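Local coordinates for protein alpha-1,2-mannosidase (Bacteroides thetaiotaomicron, PDB 2WW2) that hydrolyses alpha-mannosides with inversion of configuration, as a calcium-dependent glycoside hydrolase of family 92 from a human gut symbiont, at residues 34-39 with 298-303; 329-334 with 367-372; 292-297 with 340-345. All coordinates share one frame; numbering follows the deposited sequence.

Contact 1 of 3, residues 34-39 with 298-303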
loop_
_atom_site.group_PDB
_atom_site.type_symbol
_atom_site.label_atom_id
_atom_site.label_comp_id
_atom_site.label_asym_id
_atom_site.label_seq_id
_atom_site.Cartn_x
_atom_site.Cartn_y
_atom_site.Cartn_z
ATOM N N VAL A 34 24.818 -6.436 -35.071
ATOM C CA VAL A 34 25.777 -7.447 -34.622
ATOM C C VAL A 34 26.302 -6.921 -33.290
ATOM O O VAL A 34 26.121 -5.748 -32.982
ATOM C CB VAL A 34 26.930 -7.715 -35.630
ATOM C CG1 VAL A 34 26.397 -8.368 -36.904
ATOM C CG2 VAL A 34 27.698 -6.414 -35.976
ATOM N N PRO A 35 26.946 -7.782 -32.492
ATOM C CA PRO A 35 27.338 -7.331 -31.158
ATOM C C PRO A 35 28.203 -6.067 -31.180
ATOM O O PRO A 35 29.140 -5.961 -31.985
ATOM C CB PRO A 35 28.126 -8.533 -30.608
ATOM C CG PRO A 35 27.470 -9.727 -31.320
ATOM C CD PRO A 35 27.236 -9.215 -32.706
ATOM N N TRP A 36 27.883 -5.138 -30.284
ATOM C CA TRP A 36 28.563 -3.821 -30.179
ATOM C C TRP A 36 28.622 -3.023 -31.491
ATOM O O TRP A 36 29.492 -2.173 -31.663
ATOM C CB TRP A 36 29.979 -3.967 -29.596
ATOM C CG TRP A 36 29.989 -4.784 -28.331
ATOM C CD1 TRP A 36 29.618 -4.372 -27.071
ATOM C CD2 TRP A 36 30.336 -6.163 -28.221
ATOM N NE1 TRP A 36 29.743 -5.420 -26.179
ATOM C CE2 TRP A 36 30.169 -6.533 -26.864
ATOM C CE3 TRP A 36 30.785 -7.121 -29.136
ATOM C CZ2 TRP A 36 30.441 -7.820 -26.401
ATOM C CZ3 TRP A 36 31.051 -8.414 -28.674
ATOM C CH2 TRP A 36 30.870 -8.748 -27.318
ATOM N N GLY A 37 27.718 -3.300 -32.417
ATOM C CA GLY A 37 27.804 -2.655 -33.720
ATOM C C GLY A 37 27.653 -1.138 -33.661
ATOM O O GLY A 37 26.852 -0.615 -32.895
ATOM N N MET A 38 28.416 -0.444 -34.504
ATOM C CA MET A 38 28.382 1.016 -34.531
ATOM C C MET A 38 27.006 1.543 -34.902
ATOM O O MET A 38 26.565 2.522 -34.336
ATOM C CB MET A 38 29.418 1.570 -35.519
ATOM C CG MET A 38 29.486 3.118 -35.512
ATOM S SD MET A 38 30.764 3.731 -36.643
ATOM C CE MET A 38 29.836 3.839 -38.155
ATOM N N ASN A 39 26.314 0.884 -35.835
ATOM C CA ASN A 39 24.974 1.325 -36.210
ATOM C C ASN A 39 23.990 0.196 -35.924
ATOM O O ASN A 39 24.275 -0.964 -36.269
ATOM C CB ASN A 39 24.897 1.694 -37.707
ATOM C CG ASN A 39 25.856 2.821 -38.105
ATOM O OD1 ASN A 39 26.529 2.760 -39.165
ATOM N ND2 ASN A 39 25.905 3.857 -37.297
ATOM N N PRO A 298 28.369 -0.994 -24.577
ATOM C CA PRO A 298 28.457 0.203 -25.412
ATOM C C PRO A 298 28.793 -0.178 -26.846
ATOM O O PRO A 298 29.388 -1.241 -27.099
ATOM C CB PRO A 298 29.618 0.986 -24.776
ATOM C CG PRO A 298 30.539 -0.117 -24.240
ATOM C CD PRO A 298 29.533 -1.140 -23.677
ATOM N N ARG A 299 28.449 0.684 -27.794
ATOM C CA ARG A 299 28.754 0.395 -29.193
ATOM C C ARG A 299 30.182 0.794 -29.554
ATOM O O ARG A 299 30.744 1.776 -29.014
ATOM C CB ARG A 299 27.774 1.106 -30.138
ATOM C CG ARG A 299 28.010 2.637 -30.235
ATOM C CD ARG A 299 26.996 3.282 -31.209
ATOM N NE ARG A 299 25.644 3.187 -30.652
ATOM C CZ ARG A 299 24.768 2.231 -30.945
ATOM N NH1 ARG A 299 25.051 1.281 -31.842
ATOM N NH2 ARG A 299 23.585 2.236 -30.353
ATOM N N GLU A 300 30.778 0.017 -30.457
ATOM C CA GLU A 300 32.028 0.416 -31.117
ATOM C C GLU A 300 31.729 1.720 -31.859
ATOM O O GLU A 300 30.680 1.847 -32.482
ATOM C CB GLU A 300 32.475 -0.668 -32.109
ATOM C CG GLU A 300 32.718 -2.028 -31.435
ATOM C CD GLU A 300 32.769 -3.209 -32.402
ATOM O OE1 GLU A 300 32.575 -3.019 -33.628
ATOM O OE2 GLU A 300 32.976 -4.340 -31.913
ATOM N N PHE A 301 32.635 2.692 -31.767
ATOM C CA PHE A 301 32.458 3.965 -32.459
ATOM C C PHE A 301 33.640 4.221 -33.411
ATOM O O PHE A 301 33.879 5.352 -33.867
ATOM C CB PHE A 301 32.332 5.086 -31.426
ATOM C CG PHE A 301 31.555 6.274 -31.916
ATOM C CD1 PHE A 301 30.183 6.185 -32.109
ATOM C CD2 PHE A 301 32.191 7.488 -32.162
ATOM C CE1 PHE A 301 29.455 7.297 -32.566
ATOM C CE2 PHE A 301 31.463 8.599 -32.595
ATOM C CZ PHE A 301 30.086 8.487 -32.807
ATOM N N TYR A 302 34.383 3.157 -33.703
ATOM C CA TYR A 302 35.506 3.234 -34.621
ATOM C C TYR A 302 35.173 2.529 -35.931
ATOM O O TYR A 302 34.173 1.768 -36.038
ATOM C CB TYR A 302 36.777 2.634 -34.000
ATOM C CG TYR A 302 36.632 1.206 -33.500
ATOM C CD1 TYR A 302 36.943 0.120 -34.319
ATOM C CD2 TYR A 302 36.188 0.950 -32.212
ATOM C CE1 TYR A 302 36.806 -1.185 -33.863
ATOM C CE2 TYR A 302 36.050 -0.352 -31.744
ATOM C CZ TYR A 302 36.364 -1.405 -32.569
ATOM O OH TYR A 302 36.232 -2.679 -32.089
ATOM N N GLU A 303 36.027 2.772 -36.909
ATOM C CA GLU A 303 35.820 2.343 -38.272
ATOM C C GLU A 303 37.187 1.923 -38.810
ATOM O O GLU A 303 38.220 2.215 -38.201
ATOM C CB GLU A 303 35.223 3.515 -39.081
ATOM C CG GLU A 303 34.054 4.197 -38.326
ATOM C CD GLU A 303 33.306 5.250 -39.140
ATOM O OE1 GLU A 303 33.119 5.062 -40.355
ATOM O OE2 GLU A 303 32.874 6.255 -38.543
HETATM O O HOH W 1 30.573 -4.847 -34.407
HETATM O O HOH W 2 31.200 -1.430 -35.389
#

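Contact 2 of 3, residues 329-334 with 367-372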
loop_
_atom_site.group_PDB
_atom_site.type_symbol
_atom_site.label_atom_id
_atom_site.label_comp_id
_atom_site.label_asym_id
_atom_site.label_seq_id
_atom_site.Cartn_x
_atom_site.Cartn_y
_atom_site.Cartn_z
ATOM N N ASN A 329 26.634 4.620 -23.229
ATOM C CA ASN A 329 26.693 3.835 -22.018
ATOM C C ASN A 329 26.547 4.752 -20.836
ATOM O O ASN A 329 27.163 5.805 -20.831
ATOM C CB ASN A 329 28.082 3.172 -21.905
ATOM C CG ASN A 329 27.973 1.739 -21.549
ATOM O OD1 ASN A 329 28.690 1.230 -20.683
ATOM N ND2 ASN A 329 27.047 1.049 -22.228
ATOM N N GLY A 330 25.743 4.342 -19.854
ATOM C CA GLY A 330 25.768 4.946 -18.523
ATOM C C GLY A 330 26.480 4.015 -17.547
ATOM O O GLY A 330 25.908 3.025 -17.079
ATOM N N PHE A 331 27.723 4.339 -17.231
ATOM C CA PHE A 331 28.510 3.484 -16.365
ATOM C C PHE A 331 27.848 3.278 -15.003
ATOM O O PHE A 331 28.050 2.246 -14.389
ATOM C CB PHE A 331 29.918 4.035 -16.178
ATOM C CG PHE A 331 30.752 4.049 -17.437
ATOM C CD1 PHE A 331 30.507 3.147 -18.476
ATOM C CD2 PHE A 331 31.825 4.934 -17.555
ATOM C CE1 PHE A 331 31.285 3.160 -19.621
ATOM C CE2 PHE A 331 32.638 4.942 -18.718
ATOM C CZ PHE A 331 32.360 4.063 -19.740
ATOM N N TRP A 332 27.069 4.260 -14.541
ATOM C CA TRP A 332 26.348 4.139 -13.274
ATOM C C TRP A 332 25.527 2.861 -13.275
ATOM O O TRP A 332 25.347 2.196 -12.251
ATOM C CB TRP A 332 25.428 5.350 -13.040
ATOM C CG TRP A 332 24.673 5.249 -11.754
ATOM C CD1 TRP A 332 25.168 5.424 -10.484
ATOM C CD2 TRP A 332 23.294 4.908 -11.604
ATOM N NE1 TRP A 332 24.167 5.242 -9.555
ATOM C CE2 TRP A 332 23.006 4.922 -10.216
ATOM C CE3 TRP A 332 22.269 4.598 -12.511
ATOM C CZ2 TRP A 332 21.727 4.635 -9.711
ATOM C CZ3 TRP A 332 21.001 4.306 -12.010
ATOM C CH2 TRP A 332 20.740 4.327 -10.624
ATOM N N ASP A 333 25.029 2.503 -14.442
ATOM C CA ASP A 333 24.277 1.249 -14.589
ATOM C C ASP A 333 25.194 0.081 -14.922
ATOM O O ASP A 333 25.125 -1.000 -14.296
ATOM C CB ASP A 333 23.246 1.357 -15.712
ATOM C CG ASP A 333 21.907 1.877 -15.232
ATOM O OD1 ASP A 333 21.378 1.377 -14.212
ATOM O OD2 ASP A 333 21.379 2.773 -15.891
ATOM N N THR A 334 26.039 0.275 -15.923
ATOM C CA THR A 334 26.734 -0.869 -16.537
ATOM C C THR A 334 27.998 -1.361 -15.797
ATOM O O THR A 334 28.501 -2.418 -16.115
ATOM C CB THR A 334 27.057 -0.591 -18.024
ATOM O OG1 THR A 334 27.945 0.537 -18.115
ATOM C CG2 THR A 334 25.756 -0.310 -18.809
ATOM N N MET A 367 37.006 11.656 -17.812
ATOM C CA MET A 367 36.473 10.371 -18.240
ATOM C C MET A 367 34.956 10.471 -18.335
ATOM O O MET A 367 34.321 11.214 -17.580
ATOM C CB MET A 367 36.848 9.259 -17.259
ATOM C CG MET A 367 38.350 9.043 -17.131
ATOM S SD MET A 367 38.728 7.587 -16.128
ATOM C CE MET A 367 38.430 8.232 -14.478
ATOM N N PRO A 368 34.355 9.726 -19.274
ATOM C CA PRO A 368 32.901 9.795 -19.360
ATOM C C PRO A 368 32.226 9.014 -18.226
ATOM O O PRO A 368 32.848 8.110 -17.643
ATOM C CB PRO A 368 32.595 9.125 -20.697
ATOM C CG PRO A 368 33.754 8.187 -20.938
ATOM C CD PRO A 368 34.950 8.803 -20.246
ATOM N N GLU A 369 30.970 9.369 -17.924
ATOM C CA GLU A 369 30.159 8.622 -16.976
ATOM C C GLU A 369 28.894 8.183 -17.723
ATOM O O GLU A 369 28.652 6.990 -17.854
ATOM C CB GLU A 369 29.850 9.438 -15.711
ATOM C CG GLU A 369 31.089 9.863 -14.888
ATOM C CD GLU A 369 31.869 8.702 -14.280
ATOM O OE1 GLU A 369 31.370 7.559 -14.328
ATOM O OE2 GLU A 369 32.998 8.918 -13.762
ATOM N N TRP A 370 28.126 9.147 -18.233
ATOM C CA TRP A 370 27.107 8.872 -19.265
ATOM C C TRP A 370 27.593 9.516 -20.568
ATOM O O TRP A 370 27.906 10.707 -20.593
ATOM C CB TRP A 370 25.734 9.454 -18.865
ATOM C CG TRP A 370 24.640 8.407 -18.810
ATOM C CD1 TRP A 370 23.998 7.945 -17.694
ATOM C CD2 TRP A 370 24.097 7.670 -19.925
ATOM N NE1 TRP A 370 23.066 6.968 -18.049
ATOM C CE2 TRP A 370 23.112 6.791 -19.410
ATOM C CE3 TRP A 370 24.329 7.691 -21.307
ATOM C CZ2 TRP A 370 22.376 5.927 -20.231
ATOM C CZ3 TRP A 370 23.616 6.811 -22.127
ATOM C CH2 TRP A 370 22.642 5.942 -21.579
ATOM N N ALA A 371 27.686 8.726 -21.639
ATOM C CA ALA A 371 28.137 9.210 -22.942
ATOM C C ALA A 371 27.127 8.824 -24.005
ATOM O O ALA A 371 26.697 7.662 -24.066
ATOM C CB ALA A 371 29.502 8.580 -23.302
ATOM N N SER A 372 26.771 9.786 -24.855
ATOM C CA SER A 372 25.884 9.513 -25.989
ATOM C C SER A 372 25.792 10.714 -26.952
ATOM O O SER A 372 24.881 11.536 -26.845
ATOM C CB SER A 372 24.474 9.152 -25.489
ATOM O OG SER A 372 23.641 8.735 -26.569
HETATM O O HOH W 3 26.594 6.880 -15.733
HETATM O O HOH W 4 21.245 5.296 -16.489
#

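Contact 3 of 3, residues 292-297 with 340-345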
loop_
_atom_site.group_PDB
_atom_site.type_symbol
_atom_site.label_atom_id
_atom_site.label_comp_id
_atom_site.label_asym_id
_atom_site.label_seq_id
_atom_site.Cartn_x
_atom_site.Cartn_y
_atom_site.Cartn_z
ATOM N N TYR A 292 21.849 -11.471 -25.331
ATOM C CA TYR A 292 21.818 -10.609 -26.526
ATOM C C TYR A 292 21.761 -9.136 -26.139
ATOM O O TYR A 292 22.532 -8.314 -26.659
ATOM C CB TYR A 292 20.614 -10.992 -27.403
ATOM C CG TYR A 292 19.929 -9.864 -28.133
ATOM C CD1 TYR A 292 20.411 -9.412 -29.363
ATOM C CD2 TYR A 292 18.763 -9.286 -27.627
ATOM C CE1 TYR A 292 19.763 -8.378 -30.063
ATOM C CE2 TYR A 292 18.104 -8.254 -28.322
ATOM C CZ TYR A 292 18.610 -7.820 -29.541
ATOM O OH TYR A 292 17.972 -6.805 -30.221
ATOM N N ARG A 293 20.871 -8.810 -25.203
ATOM C CA ARG A 293 20.685 -7.428 -24.780
ATOM C C ARG A 293 21.991 -6.916 -24.191
ATOM O O ARG A 293 22.366 -5.759 -24.366
ATOM C CB ARG A 293 19.525 -7.328 -23.764
ATOM C CG ARG A 293 19.031 -5.912 -23.482
ATOM C CD ARG A 293 17.834 -5.872 -22.503
ATOM N NE ARG A 293 17.430 -4.497 -22.200
ATOM C CZ ARG A 293 16.207 -4.003 -22.402
ATOM N NH1 ARG A 293 15.943 -2.741 -22.093
ATOM N NH2 ARG A 293 15.237 -4.774 -22.897
ATOM N N THR A 294 22.714 -7.799 -23.510
ATOM C CA THR A 294 23.938 -7.397 -22.845
ATOM C C THR A 294 25.099 -7.136 -23.820
ATOM O O THR A 294 26.014 -6.361 -23.515
ATOM C CB THR A 294 24.364 -8.473 -21.823
ATOM O OG1 THR A 294 23.312 -8.657 -20.858
ATOM C CG2 THR A 294 25.639 -8.075 -21.138
ATOM N N LEU A 295 25.076 -7.764 -24.993
ATOM C CA LEU A 295 26.162 -7.586 -25.963
ATOM C C LEU A 295 25.974 -6.417 -26.959
ATOM O O LEU A 295 26.738 -6.287 -27.914
ATOM C CB LEU A 295 26.370 -8.869 -26.773
ATOM C CG LEU A 295 26.621 -10.160 -25.974
ATOM C CD1 LEU A 295 27.068 -11.256 -26.931
ATOM C CD2 LEU A 295 27.666 -9.941 -24.862
ATOM N N LEU A 296 24.938 -5.618 -26.763
ATOM C CA LEU A 296 24.674 -4.482 -27.651
ATOM C C LEU A 296 25.496 -3.235 -27.321
ATOM O O LEU A 296 26.032 -2.590 -28.229
ATOM C CB LEU A 296 23.184 -4.137 -27.643
ATOM C CG LEU A 296 22.247 -5.193 -28.253
ATOM C CD1 LEU A 296 20.778 -4.793 -28.020
ATOM C CD2 LEU A 296 22.539 -5.440 -29.742
ATOM N N PHE A 297 25.584 -2.880 -26.036
ATOM C CA PHE A 297 26.220 -1.607 -25.610
ATOM C C PHE A 297 27.381 -1.900 -24.661
ATOM O O PHE A 297 27.399 -2.943 -24.018
ATOM C CB PHE A 297 25.219 -0.723 -24.839
ATOM C CG PHE A 297 23.976 -0.359 -25.614
ATOM C CD1 PHE A 297 23.921 0.836 -26.330
ATOM C CD2 PHE A 297 22.861 -1.180 -25.590
ATOM C CE1 PHE A 297 22.773 1.206 -27.026
ATOM C CE2 PHE A 297 21.692 -0.832 -26.294
ATOM C CZ PHE A 297 21.652 0.360 -27.015
ATOM N N PRO A 340 31.586 -6.256 -16.017
ATOM C CA PRO A 340 32.196 -7.466 -15.458
ATOM C C PRO A 340 31.954 -8.701 -16.315
ATOM O O PRO A 340 32.848 -9.541 -16.436
ATOM C CB PRO A 340 31.521 -7.603 -14.103
ATOM C CG PRO A 340 31.308 -6.109 -13.680
ATOM C CD PRO A 340 30.900 -5.443 -14.992
ATOM N N LEU A 341 30.763 -8.834 -16.904
ATOM C CA LEU A 341 30.556 -9.957 -17.817
ATOM C C LEU A 341 31.563 -9.881 -18.976
ATOM O O LEU A 341 32.128 -10.905 -19.378
ATOM C CB LEU A 341 29.107 -10.005 -18.353
ATOM C CG LEU A 341 28.761 -11.284 -19.136
ATOM C CD1 LEU A 341 28.722 -12.500 -18.218
ATOM C CD2 LEU A 341 27.413 -11.185 -19.932
ATOM N N PHE A 342 31.783 -8.687 -19.530
ATOM C CA PHE A 342 32.781 -8.553 -20.593
ATOM C C PHE A 342 34.170 -8.988 -20.106
ATOM O O PHE A 342 34.870 -9.723 -20.800
ATOM C CB PHE A 342 32.863 -7.110 -21.174
ATOM C CG PHE A 342 31.563 -6.589 -21.748
ATOM C CD1 PHE A 342 30.592 -7.461 -22.264
ATOM C CD2 PHE A 342 31.314 -5.216 -21.787
ATOM C CE1 PHE A 342 29.386 -6.958 -22.797
ATOM C CE2 PHE A 342 30.111 -4.714 -22.303
ATOM C CZ PHE A 342 29.143 -5.592 -22.808
ATOM N N THR A 343 34.577 -8.555 -18.918
ATOM C CA THR A 343 35.933 -8.896 -18.466
ATOM C C THR A 343 36.122 -10.397 -18.398
ATOM O O THR A 343 37.247 -10.878 -18.490
ATOM C CB THR A 343 36.283 -8.303 -17.058
ATOM O OG1 THR A 343 35.416 -8.875 -16.076
ATOM C CG2 THR A 343 36.143 -6.769 -17.052
ATOM N N LEU A 344 35.029 -11.143 -18.220
ATOM C CA LEU A 344 35.121 -12.594 -18.056
ATOM C C LEU A 344 35.025 -13.312 -19.404
ATOM O O LEU A 344 35.911 -14.082 -19.780
ATOM C CB LEU A 344 33.996 -13.096 -17.129
ATOM C CG LEU A 344 33.927 -14.611 -16.860
ATOM C CD1 LEU A 344 35.266 -15.121 -16.326
ATOM C CD2 LEU A 344 32.772 -14.948 -15.891
ATOM N N LEU A 345 33.930 -13.055 -20.116
ATOM C CA LEU A 345 33.617 -13.800 -21.332
ATOM C C LEU A 345 34.014 -13.101 -22.646
ATOM O O LEU A 345 34.171 -13.765 -23.675
ATOM C CB LEU A 345 32.132 -14.122 -21.364
ATOM C CG LEU A 345 31.654 -15.251 -20.441
ATOM C CD1 LEU A 345 30.150 -15.271 -20.456
ATOM C CD2 LEU A 345 32.178 -16.602 -20.907
#

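Contact 1 of 3, residues 34-39 with 298-303
The W36 indole turns an edge to P298. W36 CD1 lies 3.1 Å from P298 O, near the ring plane. This carbonyl is buried and has no hydrogen-bond partner in the model. F342 and Y270 both meet the same indole edge-to-face. The R299 guanidinium has G37 O at its edge, near the plane. R299 NH1 makes two weak hydrogen bonds there, 2.8 Å to G37 O and 3.2 Å to M38 O. The bend at chi3 (67°) turns NH1 back to these two carbonyls. R299 NE forms a salt bridge with D328, while F40 adds a cation-pi contact. With an alanine here the guanidinium is gone, and the G37 and M38 carbonyls would probably lose this donor and D328 this charged partner.

The backbones join through E300 N, which donates to W36 O at 2.8 Å with an N-H...O angle of 160°. M38 CA makes a CH...O contact with E300 O at 3.2 Å. E300 OE2 lies 3.8 Å from W36 CB, beside the turn. Two waters donate to E300 OE1; one also donates to P35 O, the other accepts from M38 N. M38 runs out straight to SD, with CG anti to the backbone N (chi1 -176°), and bends there. M38 SD reaches E303 CG at 3.7 Å. The E303 carboxylate is held by S236, N246 and the backbone N of F237.

Residues 34-37 form a type II beta turn, with P35 and W36 at its corners and G37 N bonded to V34 O. The turn belongs to the N-terminal domain and docks on strand 299-304 of the catalytic domain. The arrangement is a buried interface between the two domains of a family 92 enzyme.

Contact 2 of 3, residues 329-334 with 367-372
N329 and A371 form an antiparallel hydrogen-bonded pair, which adds strand 370-371 to the edge of a five-stranded antiparallel sheet. N329 N donates to A371 O at 3.2 Å, and A371 N returns a bond to N329 O at 3.1 Å. G330 and W370 make the next, non-hydrogen-bonded pair. Beyond them F331 N donates to E369 O at 2.9 Å. The strand ends at G330, the N-cap of helix 331-334, whose O accepts from both D333 N and T334 N.

The W370 indole lies flat over the backbone of 329-330. G330 CA sits 3.3 Å from the centroid of the W370 five-membered ring and 8° off its normal, a close CH-pi contact. G330 carries no CB to hold the ring off. N329 C lies over the same face. At the indole edge a water accepts from W370 NE1 (2.9 Å) and donates to D333 OD2 (2.6 Å).

F331 also packs on L387 and I357. Its CG stands anti to the carbonyl carbon (chi1 -65°), which brings the ring to P368. F331 CE2 is 4.1 Å from P368 CG. F331 CD2 lies 3.3 Å from P368 O, a buried carbonyl oxygen with no partner in the model.

Contact 3 of 3, residues 292-297 with 340-345
T294 OG1 is gripped by two groups, C290 O one turn back in its helix and S632 OG, while the methyl of the same side chain meets L341. The first torsion divides these roles. OG1 stands beside the backbone N (chi1 -59°), and CG2 is anti to it. T294 CG2 touches L341 CD2 at 3.8 Å, and the two side chains cross at about a right angle. L341 also packs on V636, F637 and M640 of helix 632-640.

F342 supplies most of the remaining contact through the rim of its ring. F342 CZ points at two carbonyl oxygens, 3.3 Å from T294 O and 3.4 Å from F297 O. These are contacts of ring C-H with oxygen, and F297 O lies in the ring plane. The positive ring edge may suit these oxygens electrostatically. L295 CD2 reaches the same rim, 4.0 Å from F342 CE1. H339 also meets the F342 ring edge-to-face.

The backbones stay apart, with the CA atoms of T294 and L341 8.7 Å from each other. T294 closes helix 281-294, and L295 is the first residue to leave helical geometry. L295 N still bonds Y292 O at 3.1 Å.

The contact therefore joins the C-terminal end of helix 281-294 and the loop after it to L341 and F342 of helix 338-345, by apolar tips and one ring edge. It is buried packing of a helix end and its following loop against a second helix within the catalytic domain, which in family 92 is built round an (alpha/alpha)6 barrel.

The three contacts lie close together near the centre of the molecule, with centres about 13 to 16 Å apart. Contact 1 joins the N-terminal domain to the catalytic domain, whereas contacts 2 and 3 lie within the catalytic domain. Contacts 1 and 2 share one antiparallel sheet, in which strands 299-304 and 326-330 are neighbours. Helix 281-294 of contact 3 leads into strand 299-304, and helix 331-334 of contact 2 precedes helix 338-345. Along the chain contact 1 closes before contact 2 opens, while contact 3 crosses both. The domain interface is thus continuous with the catalytic-domain interior: W36 N probably bonds L295 O, and N329 ND2 packs against F297 CB.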